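PDB 4YMH: putative SAM-dependent O-methyltranferase from Podospora anserina, which binds S-adenosyl-L-homocysteine and probably transfers methyl groups from S-adenosylmethionine to oxygen atoms of its substrates, as a member of the cation-dependent O-methyltransferase family. Local coordinates for residues S79-Y84 against Y114-R119; P126-L131 against A151-T156; F175-T180 against P195-C200. All coordinates share one frame; numbering follows the deposited sequence.

Interaction 1: residues S79-Y84 against Y114-R119. With SAH (S-adenosyl-L-homocysteine), chain E.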
loop_
_atom_site.group_PDB
_atom_site.type_symbol
_atom_site.label_atom_id
_atom_site.label_comp_id
_atom_site.label_asym_id
_atom_site.label_seq_id
_atom_site.Cartn_x
_atom_site.Cartn_y
_atom_site.Cartn_z
ATOM N N SER A 79 16.934 -2.871 4.992
ATOM C CA SER A 79 16.096 -2.419 3.880
ATOM C C SER A 79 16.924 -2.305 2.596
ATOM O O SER A 79 16.421 -2.610 1.521
ATOM C CB SER A 79 15.369 -1.098 4.198
ATOM O OG SER A 79 16.248 -0.060 4.581
ATOM N N ALA A 80 18.195 -1.914 2.700
ATOM C CA ALA A 80 19.070 -1.938 1.522
ATOM C C ALA A 80 19.175 -3.346 0.923
ATOM O O ALA A 80 19.146 -3.509 -0.300
ATOM C CB ALA A 80 20.470 -1.408 1.871
ATOM N N LEU A 81 19.297 -4.364 1.776
ATOM C CA LEU A 81 19.394 -5.729 1.277
ATOM C C LEU A 81 18.049 -6.209 0.718
ATOM O O LEU A 81 18.021 -7.024 -0.218
ATOM C CB LEU A 81 19.895 -6.679 2.370
ATOM C CG LEU A 81 21.367 -6.456 2.762
ATOM C CD1 LEU A 81 21.739 -7.244 4.021
ATOM C CD2 LEU A 81 22.292 -6.826 1.605
ATOM N N ALA A 82 16.945 -5.710 1.277
ATOM C CA ALA A 82 15.636 -6.004 0.683
ATOM C C ALA A 82 15.546 -5.452 -0.743
ATOM O O ALA A 82 15.150 -6.169 -1.667
ATOM C CB ALA A 82 14.499 -5.440 1.539
ATOM N N TRP A 83 15.915 -4.183 -0.922
ATOM C CA TRP A 83 15.924 -3.579 -2.261
ATOM C C TRP A 83 16.835 -4.350 -3.215
ATOM O O TRP A 83 16.501 -4.589 -4.393
ATOM C CB TRP A 83 16.380 -2.108 -2.194
ATOM C CG TRP A 83 15.537 -1.209 -1.317
ATOM C CD1 TRP A 83 15.986 -0.389 -0.319
ATOM C CD2 TRP A 83 14.114 -1.036 -1.365
ATOM N NE1 TRP A 83 14.932 0.274 0.260
ATOM C CE2 TRP A 83 13.773 -0.106 -0.363
ATOM C CE3 TRP A 83 13.093 -1.581 -2.157
ATOM C CZ2 TRP A 83 12.453 0.295 -0.131
ATOM C CZ3 TRP A 83 11.792 -1.187 -1.924
ATOM C CH2 TRP A 83 11.481 -0.252 -0.919
ATOM N N TYR A 84 18.004 -4.722 -2.697
ATOM C CA TYR A 84 18.969 -5.529 -3.436
ATOM C C TYR A 84 18.317 -6.819 -3.938
ATOM O O TYR A 84 18.407 -7.157 -5.131
ATOM C CB TYR A 84 20.197 -5.822 -2.546
ATOM C CG TYR A 84 21.260 -6.697 -3.193
ATOM C CD1 TYR A 84 22.220 -6.152 -4.039
ATOM C CD2 TYR A 84 21.296 -8.063 -2.961
ATOM C CE1 TYR A 84 23.184 -6.946 -4.636
ATOM C CE2 TYR A 84 22.260 -8.874 -3.560
ATOM C CZ TYR A 84 23.203 -8.308 -4.394
ATOM O OH TYR A 84 24.164 -9.099 -4.984
ATOM N N TYR A 114 27.073 -10.565 2.775
ATOM C CA TYR A 114 25.960 -10.903 1.890
ATOM C C TYR A 114 26.435 -11.118 0.461
ATOM O O TYR A 114 25.755 -11.764 -0.343
ATOM C CB TYR A 114 24.916 -9.791 1.922
ATOM C CG TYR A 114 23.490 -10.252 1.765
ATOM C CD1 TYR A 114 22.897 -10.340 0.506
ATOM C CD2 TYR A 114 22.729 -10.587 2.873
ATOM C CE1 TYR A 114 21.589 -10.764 0.361
ATOM C CE2 TYR A 114 21.410 -11.001 2.741
ATOM C CZ TYR A 114 20.846 -11.083 1.485
ATOM O OH TYR A 114 19.536 -11.493 1.360
ATOM N N GLY A 115 27.600 -10.558 0.149
ATOM C CA GLY A 115 28.168 -10.661 -1.181
ATOM C C GLY A 115 27.472 -9.771 -2.195
ATOM O O GLY A 115 27.267 -10.178 -3.335
ATOM N N VAL A 116 27.108 -8.558 -1.794
ATOM C CA VAL A 116 26.528 -7.615 -2.743
ATOM C C VAL A 116 27.611 -7.161 -3.719
ATOM O O VAL A 116 28.803 -7.240 -3.419
ATOM C CB VAL A 116 25.892 -6.394 -2.039
ATOM C CG1 VAL A 116 24.871 -6.853 -1.015
ATOM C CG2 VAL A 116 26.957 -5.538 -1.379
ATOM N N GLY A 117 27.208 -6.702 -4.896
ATOM C CA GLY A 117 28.179 -6.247 -5.869
ATOM C C GLY A 117 28.564 -4.806 -5.631
ATOM O O GLY A 117 28.364 -4.266 -4.543
ATOM N N ASP A 118 29.057 -4.143 -6.646
ATOM C CA ASP A 118 29.377 -2.742 -6.569
ATOM C C ASP A 118 28.109 -1.929 -6.589
ATOM O O ASP A 118 28.118 -0.777 -6.264
ATOM C CB ASP A 118 30.205 -2.330 -7.784
ATOM C CG ASP A 118 31.689 -2.598 -7.602
ATOM O OD1 ASP A 118 32.490 -1.770 -8.039
ATOM O OD2 ASP A 118 32.055 -3.629 -7.015
ATOM N N ARG A 119 27.010 -2.527 -7.007
ATOM C CA ARG A 119 25.765 -1.757 -7.166
ATOM C C ARG A 119 25.118 -1.228 -5.880
ATOM O O ARG A 119 24.215 -0.389 -5.952
ATOM C CB ARG A 119 24.727 -2.581 -7.941
ATOM C CG ARG A 119 24.142 -3.809 -7.258
ATOM C CD ARG A 119 23.267 -4.565 -8.295
ATOM N NE ARG A 119 22.557 -5.728 -7.755
ATOM C CZ ARG A 119 21.308 -5.706 -7.292
ATOM N NH1 ARG A 119 20.619 -4.579 -7.290
ATOM N NH2 ARG A 119 20.747 -6.811 -6.826
HETATM N N SAH E . 15.988 1.624 6.999
HETATM C CA SAH E . 16.370 0.775 8.092
HETATM C CB SAH E . 16.213 1.483 9.435
HETATM C CG SAH E . 16.616 2.953 9.502
HETATM S SD SAH E . 16.539 3.546 11.151
HETATM C C SAH E . 15.547 -0.485 8.116
HETATM O O SAH E . 15.959 -1.461 8.698
HETATM O OXT SAH E . 14.465 -0.498 7.550
HETATM C "C5'" SAH E . 17.065 5.181 10.835
HETATM C "C4'" SAH E . 18.546 5.319 10.518
HETATM O "O4'" SAH E . 18.813 6.643 10.093
HETATM C "C3'" SAH E . 19.428 5.094 11.722
HETATM O "O3'" SAH E . 20.413 4.126 11.450
HETATM C "C2'" SAH E . 20.068 6.434 11.980
HETATM O "O2'" SAH E . 21.341 6.346 12.536
HETATM C "C1'" SAH E . 20.027 7.105 10.630
HETATM N N9 SAH E . 20.006 8.573 10.700
HETATM C C8 SAH E . 19.395 9.335 11.588
HETATM N N7 SAH E . 19.593 10.616 11.328
HETATM C C5 SAH E . 20.338 10.686 10.252
HETATM C C6 SAH E . 20.909 11.747 9.426
HETATM N N6 SAH E . 20.691 12.998 9.765
HETATM N N1 SAH E . 21.627 11.419 8.356
HETATM C C2 SAH E . 21.815 10.144 8.037
HETATM N N3 SAH E . 21.328 9.129 8.726
HETATM C C4 SAH E . 20.594 9.337 9.825
HETATM O O HOH W 1 24.410 -11.880 -3.023
HETATM O O HOH W 2 25.585 -7.719 -6.765
#
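With CG anti to the backbone N (chi1 178°), the ring of Tyr84 stands out from helix 78-86 between Val116 and Arg119, while Arg119, extended from CG to NE, carries its guanidinium over one face of that ring. The two planes lie 17° apart, and Arg119 NH2 is 3.2 Å from CD1 of Tyr84. The same nitrogen donates in the guanidinium plane to the main-chain O of Tyr84 (2.9 Å), a bond tilted from the carbonyl plane. On the opposite face, CG1 of Val116 makes a CH-pi contact 3.9 Å from the ring centroid. That methyl also meets CD2 of Leu81, which makes a second CH-pi contact over the Tyr114 face, 3.6 Å from CG of Tyr114. Gly115 is the C-prime residue of the Schellman motif ending helix 101-114, and from it the chain turns past the Tyr84 hydroxyl, where a water lies 2.7 Å from OH, toward strand 120-124. Through NH1, Arg119 also bonds Thr87 and the carbonyl of Ala92; at the start of segment 79-84, Ser79 OG accepts from the amino nitrogen of SAH. The guanidinium is thus fixed in rotation, and its charge is probably partly offset by carbonyl oxygens and the tyrosine ring.

Interaction 2: residues P126-L131 against A151-T156. With SAH (S-adenosyl-L-homocysteine), chain E.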
loop_
_atom_site.group_PDB
_atom_site.type_symbol
_atom_site.label_atom_id
_atom_site.label_comp_id
_atom_site.label_asym_id
_atom_site.label_seq_id
_atom_site.Cartn_x
_atom_site.Cartn_y
_atom_site.Cartn_z
ATOM N N PRO A 126 25.968 13.207 7.375
ATOM C CA PRO A 126 24.623 13.757 7.578
ATOM C C PRO A 126 23.889 13.805 6.255
ATOM O O PRO A 126 24.388 14.459 5.340
ATOM C CB PRO A 126 24.884 15.178 8.105
ATOM C CG PRO A 126 26.328 15.193 8.527
ATOM C CD PRO A 126 27.023 14.196 7.654
ATOM N N ALA A 127 22.744 13.132 6.153
ATOM C CA ALA A 127 22.018 13.034 4.889
ATOM C C ALA A 127 21.588 14.396 4.359
ATOM O O ALA A 127 21.447 14.571 3.147
ATOM C CB ALA A 127 20.812 12.133 5.037
ATOM N N GLU A 128 21.375 15.350 5.261
ATOM C CA GLU A 128 20.934 16.676 4.857
ATOM C C GLU A 128 21.940 17.303 3.890
ATOM O O GLU A 128 21.548 17.968 2.931
ATOM C CB GLU A 128 20.692 17.566 6.083
ATOM C CG GLU A 128 21.831 17.642 7.094
ATOM C CD GLU A 128 21.713 16.673 8.282
ATOM O OE1 GLU A 128 21.103 15.591 8.149
ATOM O OE2 GLU A 128 22.233 17.015 9.370
ATOM N N ASN A 129 23.229 17.045 4.096
ATOM C CA ASN A 129 24.238 17.534 3.149
ATOM C C ASN A 129 24.554 16.578 1.994
ATOM O O ASN A 129 24.652 17.009 0.852
ATOM C CB ASN A 129 25.544 17.884 3.863
ATOM C CG ASN A 129 25.320 18.651 5.153
ATOM O OD1 ASN A 129 24.846 19.787 5.133
ATOM N ND2 ASN A 129 25.741 18.073 6.270
ATOM N N THR A 130 24.694 15.285 2.269
ATOM C CA THR A 130 25.093 14.356 1.199
ATOM C C THR A 130 24.008 14.199 0.141
ATOM O O THR A 130 24.324 14.055 -1.034
ATOM C CB THR A 130 25.472 12.963 1.743
ATOM O OG1 THR A 130 24.350 12.389 2.412
ATOM C CG2 THR A 130 26.644 13.074 2.726
ATOM N N LEU A 131 22.739 14.247 0.544
ATOM C CA LEU A 131 21.627 14.135 -0.409
ATOM C C LEU A 131 21.742 15.190 -1.514
ATOM O O LEU A 131 21.466 14.906 -2.677
ATOM C CB LEU A 131 20.272 14.265 0.304
ATOM C CG LEU A 131 18.995 14.299 -0.548
ATOM C CD1 LEU A 131 18.781 12.972 -1.271
ATOM C CD2 LEU A 131 17.779 14.633 0.326
ATOM N N ALA A 151 10.864 16.580 5.851
ATOM C CA ALA A 151 10.437 17.707 5.025
ATOM C C ALA A 151 11.617 18.210 4.203
ATOM O O ALA A 151 11.530 18.323 2.966
ATOM C CB ALA A 151 9.857 18.813 5.878
ATOM N N GLY A 152 12.746 18.411 4.880
ATOM C CA GLY A 152 13.936 18.917 4.214
ATOM C C GLY A 152 14.378 17.978 3.101
ATOM O O GLY A 152 14.673 18.413 1.968
ATOM N N TYR A 153 14.352 16.680 3.398
ATOM C CA TYR A 153 14.785 15.697 2.411
ATOM C C TYR A 153 13.897 15.789 1.171
ATOM O O TYR A 153 14.396 15.882 0.031
ATOM C CB TYR A 153 14.748 14.285 2.990
ATOM C CG TYR A 153 15.730 14.064 4.114
ATOM C CD1 TYR A 153 16.999 14.641 4.079
ATOM C CD2 TYR A 153 15.393 13.290 5.218
ATOM C CE1 TYR A 153 17.913 14.443 5.105
ATOM C CE2 TYR A 153 16.305 13.089 6.261
ATOM C CZ TYR A 153 17.558 13.675 6.196
ATOM O OH TYR A 153 18.474 13.486 7.214
ATOM N N VAL A 154 12.586 15.826 1.398
ATOM C CA VAL A 154 11.668 15.780 0.262
ATOM C C VAL A 154 11.867 17.060 -0.533
ATOM O O VAL A 154 11.897 17.038 -1.773
ATOM C CB VAL A 154 10.193 15.611 0.703
ATOM C CG1 VAL A 154 9.248 15.865 -0.472
ATOM C CG2 VAL A 154 9.958 14.211 1.263
ATOM N N LYS A 155 12.107 18.165 0.174
ATOM C CA LYS A 155 12.281 19.432 -0.524
ATOM C C LYS A 155 13.484 19.332 -1.471
ATOM O O LYS A 155 13.385 19.660 -2.665
ATOM C CB LYS A 155 12.468 20.583 0.475
ATOM C CG LYS A 155 12.603 21.944 -0.159
ATOM C CD LYS A 155 12.911 22.990 0.896
ATOM C CE LYS A 155 13.318 24.310 0.271
ATOM N NZ LYS A 155 12.231 24.781 -0.616
ATOM N N THR A 156 14.592 18.809 -0.948
ATOM C CA THR A 156 15.809 18.698 -1.737
ATOM C C THR A 156 15.501 17.821 -2.934
ATOM O O THR A 156 15.797 18.180 -4.087
ATOM C CB THR A 156 16.980 18.116 -0.914
ATOM O OG1 THR A 156 17.399 19.080 0.064
ATOM C CG2 THR A 156 18.178 17.782 -1.806
HETATM N N SAH E . 15.988 1.624 6.999
HETATM C CA SAH E . 16.370 0.775 8.092
HETATM C CB SAH E . 16.213 1.483 9.435
HETATM C CG SAH E . 16.616 2.953 9.502
HETATM S SD SAH E . 16.539 3.546 11.151
HETATM C C SAH E . 15.547 -0.485 8.116
HETATM O O SAH E . 15.959 -1.461 8.698
HETATM O OXT SAH E . 14.465 -0.498 7.550
HETATM C "C5'" SAH E . 17.065 5.181 10.835
HETATM C "C4'" SAH E . 18.546 5.319 10.518
HETATM O "O4'" SAH E . 18.813 6.643 10.093
HETATM C "C3'" SAH E . 19.428 5.094 11.722
HETATM O "O3'" SAH E . 20.413 4.126 11.450
HETATM C "C2'" SAH E . 20.068 6.434 11.980
HETATM O "O2'" SAH E . 21.341 6.346 12.536
HETATM C "C1'" SAH E . 20.027 7.105 10.630
HETATM N N9 SAH E . 20.006 8.573 10.700
HETATM C C8 SAH E . 19.395 9.335 11.588
HETATM N N7 SAH E . 19.593 10.616 11.328
HETATM C C5 SAH E . 20.338 10.686 10.252
HETATM C C6 SAH E . 20.909 11.747 9.426
HETATM N N6 SAH E . 20.691 12.998 9.765
HETATM N N1 SAH E . 21.627 11.419 8.356
HETATM C C2 SAH E . 21.815 10.144 8.037
HETATM N N3 SAH E . 21.328 9.129 8.726
HETATM C C4 SAH E . 20.594 9.337 9.825
HETATM O O HOH W 3 18.697 17.950 1.988
#
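The adenine end of the S-adenosyl-L-homocysteine pocket, in the Rossmann-like fold of this methyltransferase, is where helices 127-133 and 150-159 meet, their short segments almost parallel with axes 10.1 Å apart. Tyr153 reaches across the gap from the second helix, its OH 3.5 Å from CB of Ala127. Backbone N of Glu128 lies at the edge of the tyrosine ring, in its plane and 3.6 Å from CE1 of Tyr153. Further along, CD2 of Leu131 packs against CD1 of Tyr153 and, at 3.8 Å, against CB of Thr156. A water donates to Glu128 O and also hydrogen-bonds Thr156 OG1, bridging the helices beside this apolar patch. At the adenine, Ala127 N gives a nearly straight bond to N1 of SAH (3.0 Å, 168°), and N6 of SAH donates to Glu128 OE1 at 3.1 Å. The Glu128 chain, turned about its CB-CG bond (chi2 -95°), brings its carboxylate back to that amino group. Tyr153 OH has its polar partner in Asn146 OD1, itself of the cofactor site. An acceptor at N1 and a donor at N6 are thus matched together, a pattern consistent with selection of adenine, while Tyr153 packs against Ala127 and Leu131 of the recognising helix.

Interaction 3: residues F175-T180 against P195-C200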
loop_
_atom_site.group_PDB
_atom_site.type_symbol
_atom_site.label_atom_id
_atom_site.label_comp_id
_atom_site.label_asym_id
_atom_site.label_seq_id
_atom_site.Cartn_x
_atom_site.Cartn_y
_atom_site.Cartn_z
ATOM N N PHE A 175 3.411 7.860 11.067
ATOM C CA PHE A 175 2.442 7.947 12.167
ATOM C C PHE A 175 3.094 8.164 13.531
ATOM O O PHE A 175 2.416 8.550 14.478
ATOM C CB PHE A 175 1.600 6.672 12.257
ATOM C CG PHE A 175 0.517 6.569 11.209
ATOM C CD1 PHE A 175 0.180 7.654 10.410
ATOM C CD2 PHE A 175 -0.173 5.383 11.044
ATOM C CE1 PHE A 175 -0.834 7.548 9.462
ATOM C CE2 PHE A 175 -1.182 5.270 10.086
ATOM C CZ PHE A 175 -1.510 6.351 9.301
ATOM N N ALA A 176 4.381 7.845 13.637
ATOM C CA ALA A 176 5.097 7.905 14.919
ATOM C C ALA A 176 4.299 7.162 15.999
ATOM O O ALA A 176 4.001 7.713 17.066
ATOM C CB ALA A 176 5.349 9.373 15.336
ATOM N N ARG A 177 3.909 5.935 15.669
ATOM C CA ARG A 177 3.145 5.034 16.537
ATOM C C ARG A 177 1.707 5.489 16.784
ATOM O O ARG A 177 0.988 4.894 17.594
ATOM C CB ARG A 177 3.876 4.858 17.873
ATOM C CG ARG A 177 5.341 4.448 17.723
ATOM C CD ARG A 177 5.457 3.065 17.136
ATOM N NE ARG A 177 6.747 2.457 17.464
ATOM C CZ ARG A 177 7.769 2.334 16.623
ATOM N NH1 ARG A 177 7.672 2.770 15.374
ATOM N NH2 ARG A 177 8.895 1.758 17.036
ATOM N N GLY A 178 1.290 6.535 16.078
ATOM C CA GLY A 178 -0.017 7.132 16.264
ATOM C C GLY A 178 0.102 8.550 16.794
ATOM O O GLY A 178 -0.821 9.337 16.695
ATOM N N LEU A 179 1.270 8.901 17.322
ATOM C CA LEU A 179 1.398 10.187 18.002
ATOM C C LEU A 179 1.482 11.379 17.045
ATOM O O LEU A 179 1.270 12.531 17.466
ATOM C CB LEU A 179 2.614 10.169 18.940
ATOM C CG LEU A 179 2.579 9.096 20.040
ATOM C CD1 LEU A 179 3.738 9.306 21.036
ATOM C CD2 LEU A 179 1.246 9.087 20.772
ATOM N N THR A 180 1.751 11.119 15.766
ATOM C CA THR A 180 1.653 12.173 14.748
ATOM C C THR A 180 0.237 12.742 14.696
ATOM O O THR A 180 0.029 13.953 14.531
ATOM C CB THR A 180 2.045 11.643 13.342
ATOM O OG1 THR A 180 3.439 11.317 13.335
ATOM C CG2 THR A 180 1.767 12.685 12.270
ATOM N N PRO A 195 8.149 10.311 25.157
ATOM C CA PRO A 195 8.616 11.651 24.759
ATOM C C PRO A 195 9.301 11.703 23.392
ATOM O O PRO A 195 9.052 12.633 22.590
ATOM C CB PRO A 195 9.603 12.014 25.868
ATOM C CG PRO A 195 9.084 11.288 27.045
ATOM C CD PRO A 195 8.573 9.986 26.534
ATOM N N TYR A 196 10.142 10.708 23.120
ATOM C CA TYR A 196 10.816 10.644 21.834
ATOM C C TYR A 196 9.785 10.615 20.686
ATOM O O TYR A 196 9.837 11.418 19.735
ATOM C CB TYR A 196 11.741 9.408 21.762
ATOM C CG TYR A 196 12.251 9.159 20.368
ATOM C CD1 TYR A 196 13.337 9.869 19.868
ATOM C CD2 TYR A 196 11.624 8.242 19.530
ATOM C CE1 TYR A 196 13.786 9.660 18.574
ATOM C CE2 TYR A 196 12.059 8.035 18.246
ATOM C CZ TYR A 196 13.148 8.740 17.775
ATOM O OH TYR A 196 13.591 8.532 16.485
ATOM N N TRP A 197 8.830 9.697 20.775
ATOM C CA TRP A 197 7.884 9.554 19.668
ATOM C C TRP A 197 6.935 10.749 19.555
ATOM O O TRP A 197 6.453 11.044 18.473
ATOM C CB TRP A 197 7.092 8.245 19.787
ATOM C CG TRP A 197 7.913 7.058 19.360
ATOM C CD1 TRP A 197 8.362 6.040 20.146
ATOM C CD2 TRP A 197 8.400 6.794 18.041
ATOM N NE1 TRP A 197 9.098 5.152 19.394
ATOM C CE2 TRP A 197 9.129 5.591 18.096
ATOM C CE3 TRP A 197 8.276 7.455 16.813
ATOM C CZ2 TRP A 197 9.740 5.033 16.969
ATOM C CZ3 TRP A 197 8.879 6.903 15.697
ATOM C CH2 TRP A 197 9.609 5.702 15.785
ATOM N N ASN A 198 6.676 11.438 20.658
ATOM C CA ASN A 198 5.843 12.638 20.611
ATOM C C ASN A 198 6.558 13.743 19.848
ATOM O O ASN A 198 5.946 14.464 19.053
ATOM C CB ASN A 198 5.494 13.116 22.027
ATOM C CG ASN A 198 4.122 12.652 22.480
ATOM O OD1 ASN A 198 3.118 12.834 21.779
ATOM N ND2 ASN A 198 4.074 12.030 23.649
ATOM N N GLY A 199 7.862 13.875 20.104
ATOM C CA GLY A 199 8.679 14.796 19.329
ATOM C C GLY A 199 8.620 14.477 17.840
ATOM O O GLY A 199 8.388 15.366 16.983
ATOM N N CYS A 200 8.837 13.198 17.528
ATOM C CA CYS A 200 8.750 12.754 16.140
ATOM C C CYS A 200 7.387 13.080 15.545
ATOM O O CYS A 200 7.295 13.542 14.424
ATOM C CB CYS A 200 9.021 11.255 16.018
ATOM S SG CYS A 200 10.765 10.843 16.336
HETATM O O HOH W 4 1.732 14.056 19.691
#
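Trp197 packs against Ala176, Arg177 and Leu179 where the loop after strand 167-171 of the Rossmann-like fold folds back on the first turns of helix 194-212. The indole is the large bump, a slab held between Arg177 on one face and the ring of Tyr196, from its own helix, on the other. Its CG, anti to the carbonyl carbon (chi1 -77°), lays the ring alongside Arg177. CG of Arg177 makes a CH-pi contact with the five-membered ring of Trp197, 3.9 Å from its centroid, and the chain, turned about CB-CG, then runs on toward the benzo end. There the guanidinium, inclined 36° to the indole, puts CZ of Arg177 3.4 Å from CZ2 of Trp197. Its NH1 forms a salt bridge with Asp226, which keeps the group in place over the ring. Ala176 fills a smaller dip at the CE3 end, on the Arg177 side, its CB 3.8 Å from CE3 of Trp197 and also against CB of Cys200. Leu179 fills the angle beside CB of Trp197 and the Asn198 amide, with its CD1 3.7 Å from that CB. An alanine in place of Trp197 would probably open a gap between loop and helix and leave the Arg177 side chain without the surface it lies along. The second subunit packs on Phe175 and Thr180 through its Cys20 and Tyr19. At the Asn198 end a water lies within hydrogen-bonding distance of both segments, 2.7 Å from O of Leu179 and 2.8 Å from OD1 of Asn198, though it may not donate to both at once.

The three contacts follow one another along the chain, without nesting or crossing. Interaction 1 closes a loop of 29 residues that takes in strand 93-98 and most of helix 101-114, tying helix 78-86 to the approach to strand 120-124, an outermost strand of this chain's sheet. Interaction 2 opens just after that strand and spans 19 residues, including strand 138-143, to join two helices. Interaction 3 then returns the loop after strand 167-171 onto helix 194-212, bridging 14 residues near the second subunit. Interactions 1 and 2, centres 23 Å apart, both touch SAH, at its amino-acid and adenine ends respectively, whereas interactions 1 and 3 lie on opposite sides of the chain's centre.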